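Local structure of phage-related conserved hypothetical protein, BB2244 (Bordetella bronchiseptica, 2BDV) at residues R41-H46 with E53-L58; H46-Q51 with S133-G138; R94-A99 with E176-A181. The protein is of unknown function but belongs to the SOS response associated peptidase (SRAP) family, whose studied members attach covalently to abasic sites in single-stranded DNA. One frame throughout, in Å; residues are numbered along the deposited sequence.

Contact 1. Residues R41-H46 with E53-L58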
ATOM      1  N   ARG A  41      -2.152   1.057  11.957  1.00 28.74           N
ATOM      2  CA  ARG A  41      -2.166  -0.375  11.688  1.00 28.84           C
ATOM      3  C   ARG A  41      -3.278  -0.709  10.698  1.00 26.86           C
ATOM      4  O   ARG A  41      -4.349  -1.179  11.096  1.00 28.49           O
ATOM      5  CB  ARG A  41      -2.418  -1.159  12.978  1.00 32.05           C
ATOM      6  CG  ARG A  41      -1.510  -0.811  14.142  1.00 37.26           C
ATOM      7  CD  ARG A  41      -0.165  -1.483  14.017  1.00 41.15           C
ATOM      8  NE  ARG A  41       0.644  -1.295  15.219  1.00 45.33           N
ATOM      9  CZ  ARG A  41       0.333  -1.777  16.419  1.00 46.72           C
ATOM     10  NH1 ARG A  41      -0.780  -2.483  16.589  1.00 46.83           N
ATOM     11  NH2 ARG A  41       1.138  -1.554  17.451  1.00 46.77           N
ATOM     12  N   PRO A  42      -3.045  -0.478   9.399  1.00 23.28           N
ATOM     13  CA  PRO A  42      -4.092  -0.789   8.421  1.00 21.73           C
ATOM     14  C   PRO A  42      -4.252  -2.293   8.257  1.00 19.68           C
ATOM     15  O   PRO A  42      -3.337  -3.054   8.551  1.00 19.02           O
ATOM     16  CB  PRO A  42      -3.580  -0.148   7.126  1.00 20.85           C
ATOM     17  CG  PRO A  42      -2.506   0.819   7.580  1.00 20.99           C
ATOM     18  CD  PRO A  42      -1.874   0.120   8.742  1.00 21.27           C
ATOM     19  N   LEU A  43      -5.421  -2.718   7.792  1.00 19.99           N
ATOM     20  CA  LEU A  43      -5.655  -4.132   7.547  1.00 19.51           C
ATOM     21  C   LEU A  43      -4.714  -4.576   6.443  1.00 20.05           C
ATOM     22  O   LEU A  43      -4.447  -3.817   5.510  1.00 18.67           O
ATOM     23  CB  LEU A  43      -7.082  -4.366   7.070  1.00 20.81           C
ATOM     24  CG  LEU A  43      -8.172  -4.422   8.131  1.00 25.20           C
ATOM     25  CD1 LEU A  43      -9.536  -4.397   7.472  1.00 26.78           C
ATOM     26  CD2 LEU A  43      -7.984  -5.697   8.959  1.00 25.71           C
ATOM     27  N   THR A  44      -4.202  -5.797   6.555  1.00 20.60           N
ATOM     28  CA  THR A  44      -3.324  -6.360   5.530  1.00 19.21           C
ATOM     29  C   THR A  44      -3.635  -7.848   5.415  1.00 20.20           C
ATOM     30  O   THR A  44      -4.178  -8.458   6.339  1.00 21.36           O
ATOM     31  CB  THR A  44      -1.797  -6.225   5.867  1.00 17.43           C
ATOM     32  OG1 THR A  44      -1.418  -7.225   6.819  1.00 15.80           O
ATOM     33  CG2 THR A  44      -1.471  -4.850   6.429  1.00 17.28           C
HETATM   34  N   MSE A  45      -3.293  -8.422   4.271  1.00 19.47           N
HETATM   35  CA  MSE A  45      -3.487  -9.843   4.038  1.00 21.68           C
HETATM   36  C   MSE A  45      -2.137 -10.416   3.639  1.00 20.37           C
HETATM   37  O   MSE A  45      -1.400  -9.794   2.869  1.00 19.90           O
HETATM   38  CB  MSE A  45      -4.537 -10.065   2.952  1.00 22.85           C
HETATM   39  CG  MSE A  45      -5.903  -9.555   3.383  1.00 27.73           C
HETATM   40 SE   MSE A  45      -7.355 -10.064   2.225  1.00 39.23          SE
HETATM   41  CE  MSE A  45      -7.067  -8.770   0.848  1.00 27.32           C
ATOM     42  N   HIS A  46      -1.812 -11.590   4.180  1.00 21.29           N
ATOM     43  CA  HIS A  46      -0.520 -12.226   3.915  1.00 22.01           C
ATOM     44  C   HIS A  46      -0.415 -13.674   4.397  1.00 20.40           C
ATOM     45  O   HIS A  46      -1.324 -14.208   5.026  1.00 21.80           O
ATOM     46  CB  HIS A  46       0.585 -11.418   4.595  1.00 21.00           C
ATOM     47  CG  HIS A  46       0.483 -11.411   6.090  1.00 25.26           C
ATOM     48  ND1 HIS A  46       0.704 -12.534   6.860  1.00 26.36           N
ATOM     49  CD2 HIS A  46       0.154 -10.420   6.956  1.00 26.35           C
ATOM     50  CE1 HIS A  46       0.517 -12.236   8.136  1.00 27.00           C
ATOM     51  NE2 HIS A  46       0.183 -10.961   8.220  1.00 27.83           N
ATOM     52  N   GLU A  53      -2.731 -18.328   5.375  1.00 22.61           N
ATOM     53  CA  GLU A  53      -3.388 -17.129   4.877  1.00 24.82           C
ATOM     54  C   GLU A  53      -3.973 -16.386   6.069  1.00 23.00           C
ATOM     55  O   GLU A  53      -4.582 -16.991   6.948  1.00 22.49           O
ATOM     56  CB  GLU A  53      -4.503 -17.484   3.879  1.00 22.64           C
ATOM     57  CG  GLU A  53      -3.994 -18.097   2.581  1.00 25.46           C
ATOM     58  CD  GLU A  53      -3.840 -19.617   2.635  1.00 28.25           C
ATOM     59  OE1 GLU A  53      -3.807 -20.201   3.749  1.00 27.92           O
ATOM     60  OE2 GLU A  53      -3.746 -20.226   1.549  1.00 27.96           O
ATOM     61  N   ALA A  54      -3.784 -15.077   6.110  1.00 20.67           N
ATOM     62  CA  ALA A  54      -4.322 -14.325   7.223  1.00 21.81           C
ATOM     63  C   ALA A  54      -4.724 -12.901   6.872  1.00 22.57           C
ATOM     64  O   ALA A  54      -4.310 -12.339   5.849  1.00 21.20           O
ATOM     65  CB  ALA A  54      -3.323 -14.307   8.364  1.00 20.90           C
ATOM     66  N   LEU A  55      -5.544 -12.341   7.753  1.00 21.85           N
ATOM     67  CA  LEU A  55      -6.036 -10.983   7.651  1.00 22.93           C
ATOM     68  C   LEU A  55      -5.726 -10.370   9.012  1.00 24.07           C
ATOM     69  O   LEU A  55      -6.381 -10.690  10.004  1.00 25.36           O
ATOM     70  CB  LEU A  55      -7.544 -10.985   7.403  1.00 23.16           C
ATOM     71  CG  LEU A  55      -8.209  -9.603   7.354  1.00 24.71           C
ATOM     72  CD1 LEU A  55      -7.813  -8.900   6.070  1.00 24.63           C
ATOM     73  CD2 LEU A  55      -9.728  -9.746   7.425  1.00 25.77           C
ATOM     74  N   ALA A  56      -4.708  -9.510   9.055  1.00 23.70           N
ATOM     75  CA  ALA A  56      -4.283  -8.864  10.294  1.00 23.01           C
ATOM     76  C   ALA A  56      -3.856  -7.414  10.083  1.00 23.42           C
ATOM     77  O   ALA A  56      -3.706  -6.952   8.952  1.00 24.35           O
ATOM     78  CB  ALA A  56      -3.135  -9.650  10.923  1.00 23.27           C
ATOM     79  N   ARG A  57      -3.654  -6.705  11.188  1.00 23.64           N
ATOM     80  CA  ARG A  57      -3.247  -5.309  11.142  1.00 23.38           C
ATOM     81  C   ARG A  57      -1.757  -5.171  11.379  1.00 23.37           C
ATOM     82  O   ARG A  57      -1.234  -5.571  12.416  1.00 26.27           O
ATOM     83  CB  ARG A  57      -4.016  -4.498  12.189  1.00 23.09           C
ATOM     84  CG  ARG A  57      -5.486  -4.359  11.871  1.00 23.17           C
ATOM     85  CD  ARG A  57      -6.182  -3.419  12.834  1.00 24.44           C
ATOM     86  NE  ARG A  57      -7.573  -3.185  12.435  1.00 25.85           N
ATOM     87  CZ  ARG A  57      -7.956  -2.302  11.517  1.00 23.73           C
ATOM     88  NH1 ARG A  57      -7.059  -1.551  10.894  1.00 25.79           N
ATOM     89  NH2 ARG A  57      -9.235  -2.179  11.213  1.00 26.92           N
ATOM     90  N   LEU A  58      -1.067  -4.600  10.405  1.00 23.74           N
ATOM     91  CA  LEU A  58       0.372  -4.413  10.516  1.00 21.28           C
ATOM     92  C   LEU A  58       0.665  -2.916  10.466  1.00 20.79           C
ATOM     93  O   LEU A  58      -0.125  -2.138   9.924  1.00 18.35           O
ATOM     94  CB  LEU A  58       1.071  -5.158   9.369  1.00 20.53           C
ATOM     95  CG  LEU A  58       1.417  -6.646   9.566  1.00 22.82           C
ATOM     96  CD1 LEU A  58       0.237  -7.409  10.139  1.00 23.82           C
ATOM     97  CD2 LEU A  58       1.852  -7.236   8.237  1.00 18.54           C
TER

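Contact 2. Residues H46-Q51 with S133-G138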
ATOM      1  N   HIS A  46      -1.812 -11.590   4.180  1.00 21.29           N
ATOM      2  CA  HIS A  46      -0.520 -12.226   3.915  1.00 22.01           C
ATOM      3  C   HIS A  46      -0.415 -13.674   4.397  1.00 20.40           C
ATOM      4  O   HIS A  46      -1.324 -14.208   5.026  1.00 21.80           O
ATOM      5  CB  HIS A  46       0.585 -11.418   4.595  1.00 21.00           C
ATOM      6  CG  HIS A  46       0.483 -11.411   6.090  1.00 25.26           C
ATOM      7  ND1 HIS A  46       0.704 -12.534   6.860  1.00 26.36           N
ATOM      8  CD2 HIS A  46       0.154 -10.420   6.956  1.00 26.35           C
ATOM      9  CE1 HIS A  46       0.517 -12.236   8.136  1.00 27.00           C
ATOM     10  NE2 HIS A  46       0.183 -10.961   8.220  1.00 27.83           N
ATOM     11  N   ARG A  47       0.730 -14.281   4.104  1.00 20.93           N
ATOM     12  CA  ARG A  47       1.024 -15.650   4.505  1.00 21.58           C
ATOM     13  C   ARG A  47       2.457 -15.661   5.041  1.00 22.09           C
ATOM     14  O   ARG A  47       3.265 -16.521   4.693  1.00 24.19           O
ATOM     15  CB  ARG A  47       0.887 -16.583   3.298  1.00 19.81           C
ATOM     16  CG  ARG A  47      -0.470 -16.461   2.630  1.00 18.65           C
ATOM     17  CD  ARG A  47      -0.579 -17.332   1.402  1.00 22.05           C
ATOM     18  NE  ARG A  47      -0.460 -18.755   1.709  1.00 21.13           N
ATOM     19  CZ  ARG A  47      -0.421 -19.702   0.776  1.00 21.82           C
ATOM     20  NH1 ARG A  47      -0.308 -20.977   1.118  1.00 19.75           N
ATOM     21  NH2 ARG A  47      -0.483 -19.361  -0.506  1.00 21.16           N
ATOM     22  N   LEU A  48       2.757 -14.691   5.901  1.00 21.54           N
ATOM     23  CA  LEU A  48       4.096 -14.544   6.468  1.00 22.70           C
ATOM     24  C   LEU A  48       4.475 -15.566   7.534  1.00 22.74           C
ATOM     25  O   LEU A  48       5.656 -15.859   7.726  1.00 20.46           O
ATOM     26  CB  LEU A  48       4.255 -13.137   7.045  1.00 21.19           C
ATOM     27  CG  LEU A  48       4.033 -12.010   6.037  1.00 20.43           C
ATOM     28  CD1 LEU A  48       4.152 -10.653   6.732  1.00 20.06           C
ATOM     29  CD2 LEU A  48       5.034 -12.140   4.911  1.00 19.20           C
ATOM     30  N   VAL A  49       3.481 -16.097   8.233  1.00 22.97           N
ATOM     31  CA  VAL A  49       3.749 -17.074   9.275  1.00 23.71           C
ATOM     32  C   VAL A  49       3.218 -18.460   8.916  1.00 25.00           C
ATOM     33  O   VAL A  49       2.005 -18.666   8.811  1.00 23.76           O
ATOM     34  CB  VAL A  49       3.133 -16.630  10.615  1.00 24.51           C
ATOM     35  CG1 VAL A  49       3.563 -17.589  11.731  1.00 22.19           C
ATOM     36  CG2 VAL A  49       3.563 -15.193  10.938  1.00 22.98           C
ATOM     37  N   ASP A  50       4.143 -19.399   8.733  1.00 25.17           N
ATOM     38  CA  ASP A  50       3.819 -20.785   8.392  1.00 24.77           C
ATOM     39  C   ASP A  50       2.917 -20.927   7.166  1.00 24.29           C
ATOM     40  O   ASP A  50       2.027 -21.771   7.145  1.00 23.29           O
ATOM     41  CB  ASP A  50       3.167 -21.472   9.594  1.00 25.03           C
ATOM     42  CG  ASP A  50       4.168 -21.831  10.676  1.00 27.36           C
ATOM     43  OD1 ASP A  50       3.734 -21.957  11.840  1.00 29.20           O
ATOM     44  OD2 ASP A  50       5.379 -22.007  10.370  1.00 24.68           O
ATOM     45  N   GLN A  51       3.159 -20.095   6.156  1.00 25.22           N
ATOM     46  CA  GLN A  51       2.403 -20.110   4.907  1.00 24.29           C
ATOM     47  C   GLN A  51       0.892 -19.971   5.075  1.00 22.76           C
ATOM     48  O   GLN A  51       0.149 -20.104   4.114  1.00 22.77           O
ATOM     49  CB  GLN A  51       2.712 -21.396   4.131  1.00 25.41           C
ATOM     50  CG  GLN A  51       4.199 -21.668   3.959  1.00 28.13           C
ATOM     51  CD  GLN A  51       4.487 -22.924   3.140  1.00 30.55           C
ATOM     52  OE1 GLN A  51       5.643 -23.244   2.859  1.00 31.32           O
ATOM     53  NE2 GLN A  51       3.432 -23.639   2.756  1.00 31.02           N
ATOM     54  N   SER A 133       6.813  -5.922   4.052  1.00 15.96           N
ATOM     55  CA  SER A 133       6.858  -5.712   5.487  1.00 16.73           C
ATOM     56  C   SER A 133       8.057  -6.399   6.125  1.00 18.26           C
ATOM     57  O   SER A 133       8.530  -7.432   5.646  1.00 20.88           O
ATOM     58  CB  SER A 133       5.554  -6.230   6.112  1.00 16.66           C
ATOM     59  OG  SER A 133       5.644  -6.332   7.520  1.00 19.00           O
ATOM     60  N   ALA A 134       8.553  -5.806   7.201  1.00 18.12           N
ATOM     61  CA  ALA A 134       9.678  -6.364   7.919  1.00 18.55           C
ATOM     62  C   ALA A 134       9.158  -7.061   9.171  1.00 20.33           C
ATOM     63  O   ALA A 134       9.933  -7.476  10.030  1.00 20.69           O
ATOM     64  CB  ALA A 134      10.658  -5.268   8.297  1.00 18.61           C
ATOM     65  N   TRP A 135       7.846  -7.181   9.306  1.00 18.38           N
ATOM     66  CA  TRP A 135       7.349  -7.863  10.486  1.00 20.81           C
ATOM     67  C   TRP A 135       7.427  -9.368  10.248  1.00 21.55           C
ATOM     68  O   TRP A 135       7.318  -9.835   9.114  1.00 24.14           O
ATOM     69  CB  TRP A 135       5.909  -7.460  10.794  1.00 20.09           C
ATOM     70  CG  TRP A 135       5.363  -8.185  11.976  1.00 22.64           C
ATOM     71  CD1 TRP A 135       5.499  -7.841  13.290  1.00 23.19           C
ATOM     72  CD2 TRP A 135       4.604  -9.399  11.957  1.00 22.15           C
ATOM     73  NE1 TRP A 135       4.866  -8.767  14.092  1.00 21.58           N
ATOM     74  CE2 TRP A 135       4.307  -9.733  13.294  1.00 22.07           C
ATOM     75  CE3 TRP A 135       4.146 -10.238  10.935  1.00 21.76           C
ATOM     76  CZ2 TRP A 135       3.574 -10.868  13.639  1.00 23.62           C
ATOM     77  CZ3 TRP A 135       3.418 -11.367  11.271  1.00 22.68           C
ATOM     78  CH2 TRP A 135       3.136 -11.672  12.614  1.00 23.96           C
ATOM     79  N   ARG A 136       7.650 -10.118  11.320  1.00 22.27           N
ATOM     80  CA  ARG A 136       7.723 -11.574  11.258  1.00 24.36           C
ATOM     81  C   ARG A 136       7.189 -12.089  12.592  1.00 25.83           C
ATOM     82  O   ARG A 136       7.169 -11.349  13.577  1.00 23.74           O
ATOM     83  CB  ARG A 136       9.167 -12.040  11.054  1.00 24.18           C
ATOM     84  CG  ARG A 136       9.819 -11.562   9.765  1.00 24.49           C
ATOM     85  CD  ARG A 136       9.300 -12.275   8.521  1.00 24.09           C
ATOM     86  NE  ARG A 136      10.046 -11.825   7.346  1.00 22.85           N
ATOM     87  CZ  ARG A 136       9.807 -10.700   6.679  1.00 23.22           C
ATOM     88  NH1 ARG A 136       8.815  -9.897   7.052  1.00 21.02           N
ATOM     89  NH2 ARG A 136      10.593 -10.357   5.664  1.00 21.59           N
ATOM     90  N   ARG A 137       6.763 -13.348  12.625  1.00 28.75           N
ATOM     91  CA  ARG A 137       6.208 -13.955  13.841  1.00 32.51           C
ATOM     92  C   ARG A 137       7.078 -13.737  15.081  1.00 32.38           C
ATOM     93  O   ARG A 137       8.280 -13.992  15.061  1.00 30.09           O
ATOM     94  CB  ARG A 137       5.989 -15.463  13.627  1.00 36.45           C
ATOM     95  CG  ARG A 137       5.016 -16.127  14.618  1.00 43.14           C
ATOM     96  CD  ARG A 137       5.675 -16.528  15.939  1.00 48.39           C
ATOM     97  NE  ARG A 137       6.556 -17.690  15.796  1.00 52.77           N
ATOM     98  CZ  ARG A 137       7.315 -18.190  16.771  1.00 54.15           C
ATOM     99  NH1 ARG A 137       8.080 -19.249  16.536  1.00 55.39           N
ATOM    100  NH2 ARG A 137       7.317 -17.635  17.977  1.00 53.54           N
ATOM    101  N   GLY A 138       6.454 -13.268  16.158  1.00 32.84           N
ATOM    102  CA  GLY A 138       7.178 -13.025  17.393  1.00 35.12           C
ATOM    103  C   GLY A 138       7.762 -11.627  17.497  1.00 35.29           C
ATOM    104  O   GLY A 138       8.212 -11.219  18.568  1.00 33.87           O
TER
HETATM  105  O   HOH W   1       6.971 -15.104  10.416  1.00 25.33           O

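Contact 3. Residues R94-A99 with E176-A181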
ATOM      1  N   ARG A  94       6.624 -10.267   1.561  1.00 19.43           N
ATOM      2  CA  ARG A  94       5.566  -9.843   0.640  1.00 19.29           C
ATOM      3  C   ARG A  94       4.157  -9.918   1.236  1.00 18.84           C
ATOM      4  O   ARG A  94       3.712 -10.973   1.691  1.00 19.20           O
ATOM      5  CB  ARG A  94       5.613 -10.672  -0.651  1.00 18.77           C
ATOM      6  CG  ARG A  94       6.937 -10.593  -1.421  1.00 19.66           C
ATOM      7  CD  ARG A  94       6.817 -11.260  -2.802  1.00 20.26           C
ATOM      8  NE  ARG A  94       6.472 -12.678  -2.700  1.00 15.79           N
ATOM      9  CZ  ARG A  94       7.356 -13.671  -2.695  1.00 14.67           C
ATOM     10  NH1 ARG A  94       8.658 -13.415  -2.795  1.00 16.13           N
ATOM     11  NH2 ARG A  94       6.936 -14.917  -2.575  1.00 15.15           N
ATOM     12  N   ILE A  95       3.466  -8.785   1.231  1.00 17.60           N
ATOM     13  CA  ILE A  95       2.108  -8.710   1.755  1.00 17.72           C
ATOM     14  C   ILE A  95       1.224  -7.891   0.819  1.00 17.14           C
ATOM     15  O   ILE A  95       1.699  -7.271  -0.134  1.00 16.44           O
ATOM     16  CB  ILE A  95       2.071  -8.023   3.144  1.00 16.72           C
ATOM     17  CG1 ILE A  95       2.365  -6.526   2.999  1.00 15.96           C
ATOM     18  CG2 ILE A  95       3.102  -8.658   4.070  1.00 17.94           C
ATOM     19  CD1 ILE A  95       1.944  -5.671   4.205  1.00 14.24           C
ATOM     20  N   LEU A  96      -0.067  -7.893   1.110  1.00 16.71           N
ATOM     21  CA  LEU A  96      -1.021  -7.126   0.341  1.00 17.13           C
ATOM     22  C   LEU A  96      -1.741  -6.206   1.320  1.00 16.20           C
ATOM     23  O   LEU A  96      -1.996  -6.581   2.464  1.00 13.36           O
ATOM     24  CB  LEU A  96      -2.030  -8.048  -0.352  1.00 14.84           C
ATOM     25  CG  LEU A  96      -1.408  -8.984  -1.385  1.00 16.35           C
ATOM     26  CD1 LEU A  96      -2.320 -10.157  -1.668  1.00 15.23           C
ATOM     27  CD2 LEU A  96      -1.118  -8.190  -2.660  1.00 16.26           C
ATOM     28  N   VAL A  97      -2.036  -4.990   0.869  1.00 16.21           N
ATOM     29  CA  VAL A  97      -2.757  -4.021   1.678  1.00 14.72           C
ATOM     30  C   VAL A  97      -4.039  -3.672   0.939  1.00 16.59           C
ATOM     31  O   VAL A  97      -4.013  -2.950  -0.066  1.00 18.22           O
ATOM     32  CB  VAL A  97      -1.966  -2.712   1.877  1.00 14.15           C
ATOM     33  CG1 VAL A  97      -2.803  -1.736   2.693  1.00 11.57           C
ATOM     34  CG2 VAL A  97      -0.646  -2.986   2.586  1.00 11.50           C
ATOM     35  N   PRO A  98      -5.181  -4.185   1.414  1.00 17.64           N
ATOM     36  CA  PRO A  98      -6.457  -3.896   0.761  1.00 17.57           C
ATOM     37  C   PRO A  98      -6.854  -2.426   0.919  1.00 19.14           C
ATOM     38  O   PRO A  98      -6.536  -1.792   1.930  1.00 17.37           O
ATOM     39  CB  PRO A  98      -7.416  -4.850   1.462  1.00 16.90           C
ATOM     40  CG  PRO A  98      -6.830  -4.980   2.816  1.00 17.57           C
ATOM     41  CD  PRO A  98      -5.366  -5.125   2.529  1.00 17.40           C
ATOM     42  N   ALA A  99      -7.544  -1.898  -0.093  1.00 19.94           N
ATOM     43  CA  ALA A  99      -7.984  -0.509  -0.096  1.00 18.93           C
ATOM     44  C   ALA A  99      -9.086  -0.220  -1.116  1.00 20.10           C
ATOM     45  O   ALA A  99      -9.078  -0.731  -2.240  1.00 18.18           O
ATOM     46  CB  ALA A  99      -6.794   0.404  -0.363  1.00 18.80           C
ATOM     47  N   GLU A 176      -0.472 -14.981  -6.169  1.00 20.27           N
ATOM     48  CA  GLU A 176       0.880 -15.447  -6.434  1.00 22.13           C
ATOM     49  C   GLU A 176       1.873 -14.628  -5.617  1.00 21.29           C
ATOM     50  O   GLU A 176       2.821 -15.176  -5.072  1.00 21.78           O
ATOM     51  CB  GLU A 176       1.203 -15.321  -7.911  1.00 24.54           C
ATOM     52  CG  GLU A 176       1.949 -16.505  -8.475  1.00 28.10           C
ATOM     53  CD  GLU A 176       2.231 -16.314  -9.944  1.00 30.43           C
ATOM     54  OE1 GLU A 176       1.403 -15.653 -10.605  1.00 32.85           O
ATOM     55  OE2 GLU A 176       3.261 -16.820 -10.439  1.00 33.64           O
ATOM     56  N   TRP A 177       1.643 -13.320  -5.525  1.00 20.07           N
ATOM     57  CA  TRP A 177       2.527 -12.447  -4.766  1.00 20.68           C
ATOM     58  C   TRP A 177       2.660 -12.864  -3.296  1.00 20.82           C
ATOM     59  O   TRP A 177       3.769 -12.943  -2.781  1.00 19.53           O
ATOM     60  CB  TRP A 177       2.035 -10.994  -4.875  1.00 21.96           C
ATOM     61  CG  TRP A 177       2.772  -9.986  -4.012  1.00 18.90           C
ATOM     62  CD1 TRP A 177       2.337  -9.445  -2.831  1.00 19.83           C
ATOM     63  CD2 TRP A 177       4.032  -9.365  -4.295  1.00 19.18           C
ATOM     64  NE1 TRP A 177       3.244  -8.520  -2.366  1.00 18.56           N
ATOM     65  CE2 TRP A 177       4.296  -8.455  -3.241  1.00 19.66           C
ATOM     66  CE3 TRP A 177       4.967  -9.488  -5.334  1.00 17.24           C
ATOM     67  CZ2 TRP A 177       5.457  -7.669  -3.201  1.00 17.19           C
ATOM     68  CZ3 TRP A 177       6.118  -8.706  -5.294  1.00 16.55           C
ATOM     69  CH2 TRP A 177       6.352  -7.809  -4.230  1.00 16.35           C
ATOM     70  N   VAL A 178       1.544 -13.160  -2.629  1.00 21.71           N
ATOM     71  CA  VAL A 178       1.588 -13.542  -1.214  1.00 23.49           C
ATOM     72  C   VAL A 178       2.017 -15.003  -0.951  1.00 23.49           C
ATOM     73  O   VAL A 178       2.333 -15.365   0.184  1.00 23.92           O
ATOM     74  CB  VAL A 178       0.212 -13.279  -0.523  1.00 25.71           C
ATOM     75  CG1 VAL A 178      -0.876 -14.150  -1.160  1.00 27.47           C
ATOM     76  CG2 VAL A 178       0.300 -13.589   0.970  1.00 28.67           C
ATOM     77  N   ASP A 179       2.036 -15.821  -2.004  1.00 23.03           N
ATOM     78  CA  ASP A 179       2.414 -17.243  -1.936  1.00 23.04           C
ATOM     79  C   ASP A 179       3.914 -17.396  -1.659  1.00 24.83           C
ATOM     80  O   ASP A 179       4.750 -17.140  -2.531  1.00 25.74           O
ATOM     81  CB  ASP A 179       2.046 -17.933  -3.265  1.00 23.79           C
ATOM     82  CG  ASP A 179       2.102 -19.467  -3.193  1.00 25.77           C
ATOM     83  OD1 ASP A 179       1.425 -20.115  -4.026  1.00 26.49           O
ATOM     84  OD2 ASP A 179       2.821 -20.020  -2.335  1.00 24.36           O
ATOM     85  N   PRO A 180       4.270 -17.833  -0.442  1.00 24.07           N
ATOM     86  CA  PRO A 180       5.670 -18.015  -0.052  1.00 24.08           C
ATOM     87  C   PRO A 180       6.466 -18.912  -1.008  1.00 24.65           C
ATOM     88  O   PRO A 180       7.694 -18.851  -1.049  1.00 21.46           O
ATOM     89  CB  PRO A 180       5.559 -18.592   1.358  1.00 23.61           C
ATOM     90  CG  PRO A 180       4.275 -19.340   1.322  1.00 25.57           C
ATOM     91  CD  PRO A 180       3.360 -18.413   0.561  1.00 25.13           C
ATOM     92  N   ALA A 181       5.759 -19.726  -1.787  1.00 24.66           N
ATOM     93  CA  ALA A 181       6.402 -20.632  -2.730  1.00 25.28           C
ATOM     94  C   ALA A 181       6.910 -19.935  -3.993  1.00 26.64           C
ATOM     95  O   ALA A 181       7.825 -20.431  -4.654  1.00 27.27           O
ATOM     96  CB  ALA A 181       5.440 -21.751  -3.110  1.00 23.00           C
TER

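Contact 1. Residues R41-H46 with E53-L58
Arg57 faces Leu43 and reaches back to Arg41 at the open end of a beta hairpin, whose antiparallel arms are strands 43-46 and 54-57. Its side chain illustrates how a long residue can tie a strand pair beyond the last regular bridge. CB rests 3.8 Å from CB of Arg41, CG passes Leu43 CD2 at 4.1 Å, and CD lies 3.4 Å from Arg41 O. The chain is extended from CG to NE, chi3 174°, which carries the guanidinium past this carbonyl. There NH1 donates to Arg41 O at 2.7 Å, a bond lying in both the carbonyl plane and the guanidinium plane. The far nitrogen, NH2, is 4.0 Å from CG of Leu43, which stands over one face of the flat group.

Deeper in the hairpin, Thr44 with Ala56 and His46 with Ala54 are hydrogen-bonded pairs, alternating with the non-hydrogen-bonded pairs Leu43 with Arg57 and Met45 with Leu55. Ala56 O is gripped twice by Thr44, once through the backbone N and once through OG1, which comes from above the carbonyl plane at 3.1 Å. OG1 sits between the backbone N and the carbonyl carbon of its own residue, chi1 78°, and from there reaches Ala56 O; Leu58 CD2 packs on Thr44 OG1 at 3.6 Å. Phe147 of strand 147-151 backs Thr44 and Leu58, whereas Met45, on the other face, packs against helix 11-18. On that face the side chains of Met45 and Leu55 run side by side, with Met45 CG pressed to 3.4 Å from Leu55 CD1.

Contact 2. Residues H46-Q51 with S133-G138
Val49 fits its two methyls against Trp135 and Arg137, with no direct hydrogen bond between the loops. CG2 meets the far end of the indole obliquely, 3.8 Å from Trp135 CZ3. The Val49 and Arg137 side chains cross at about a right angle, bringing Val49 CG1 to 3.5 Å from Arg137 CG. Bends at chi2 and chi3 then lead the arginine chain away, so that its aliphatic root does the packing.

Leu48 approaches the indole differently: its CD1 lies near the ring plane, at the edge, 4.2 Å from Trp135 CE3. The same methyl sits over the centre of the His46 imidazole, whose ND1 accepts the backbone N-H of Leu48 at 3.1 Å in a nearly straight bond. That imidazole is thus held by its own loop. Trp135 is fixed at its polar end by NE1 donating to Ala139 O. A water supplies the polar link across the contact, donating to Leu48 O at 3.1 Å and accepting from Arg137 N at 2.8 Å.

The contact sets the connection of hairpin 43-57 against the chain leaving strand 126-133, which bends through an ST turn: Ser133 OG accepts from Trp135 N at 3.0 Å.

Contact 3. Residues R94-A99 with E176-A181
The C-terminal end of helix 171-178 packs against strand 94-99, the outermost strand of a mixed four-stranded sheet, and Arg94 and Trp177 carry most of the joint. The aliphatic part of Arg94 lies over one face of the indole: CD is 3.5 Å from the centroid of the six-membered ring and 6° off its normal, a clear CH-pi contact. CG meets the same ring beside it, 3.7 Å from Trp177 CZ2. The chain then bends, chi3 -61°, and the guanidinium leaves the ring to meet the backbone of the helix end. NE donates to Trp177 O at 2.7 Å with an N-H...O angle of 164°, in the plane of both groups. NH2 adds a weak bond to Asp179 O at 3.1 Å.

A positive group at this C-terminal helix end is probably favoured by the helix dipole. NH1 is bonded to Ile90 O, so the guanidinium is held along its edge from several directions. Where the helix ends, Asp179 forms an Asx turn, its OD2 accepting from Ala181 N at 3.0 Å.

The tryptophan answers the arginine with a bond of its own. Its NE1 donates to Ile95 O at 3.0 Å, the oxygen near the ring plane but the donor well above the carbonyl plane. Leu132 of strand 126-133 and Ala187 of helix 184-191 also touch this buried ring. Leu96 closes along the other end of the indole, its CD2 3.7 Å from Trp177 CD1, while its CD1 rests against CB of Val178.

Contacts 1 and 3 have centres about 10 Å apart and follow one another along the chain, whereas contact 2 interleaves with both. Contact 1 is the hairpin itself, and contact 2 takes up its connection, the two sharing His46 with centres about 10 Å apart. Contact 3, centred about 11 Å from contact 2, uses strand 94-99, which pairs with strand 126-133, whose last residue begins the segment 133-138. A probable backbone bond from Met45 N to Leu96 O joins the hairpin to this strand, and Val178 packs on His46 and Arg47. Hairpin, mixed sheet and helix 171-178 thus form one continuous part of the SRAP fold, built from segments distant in sequence.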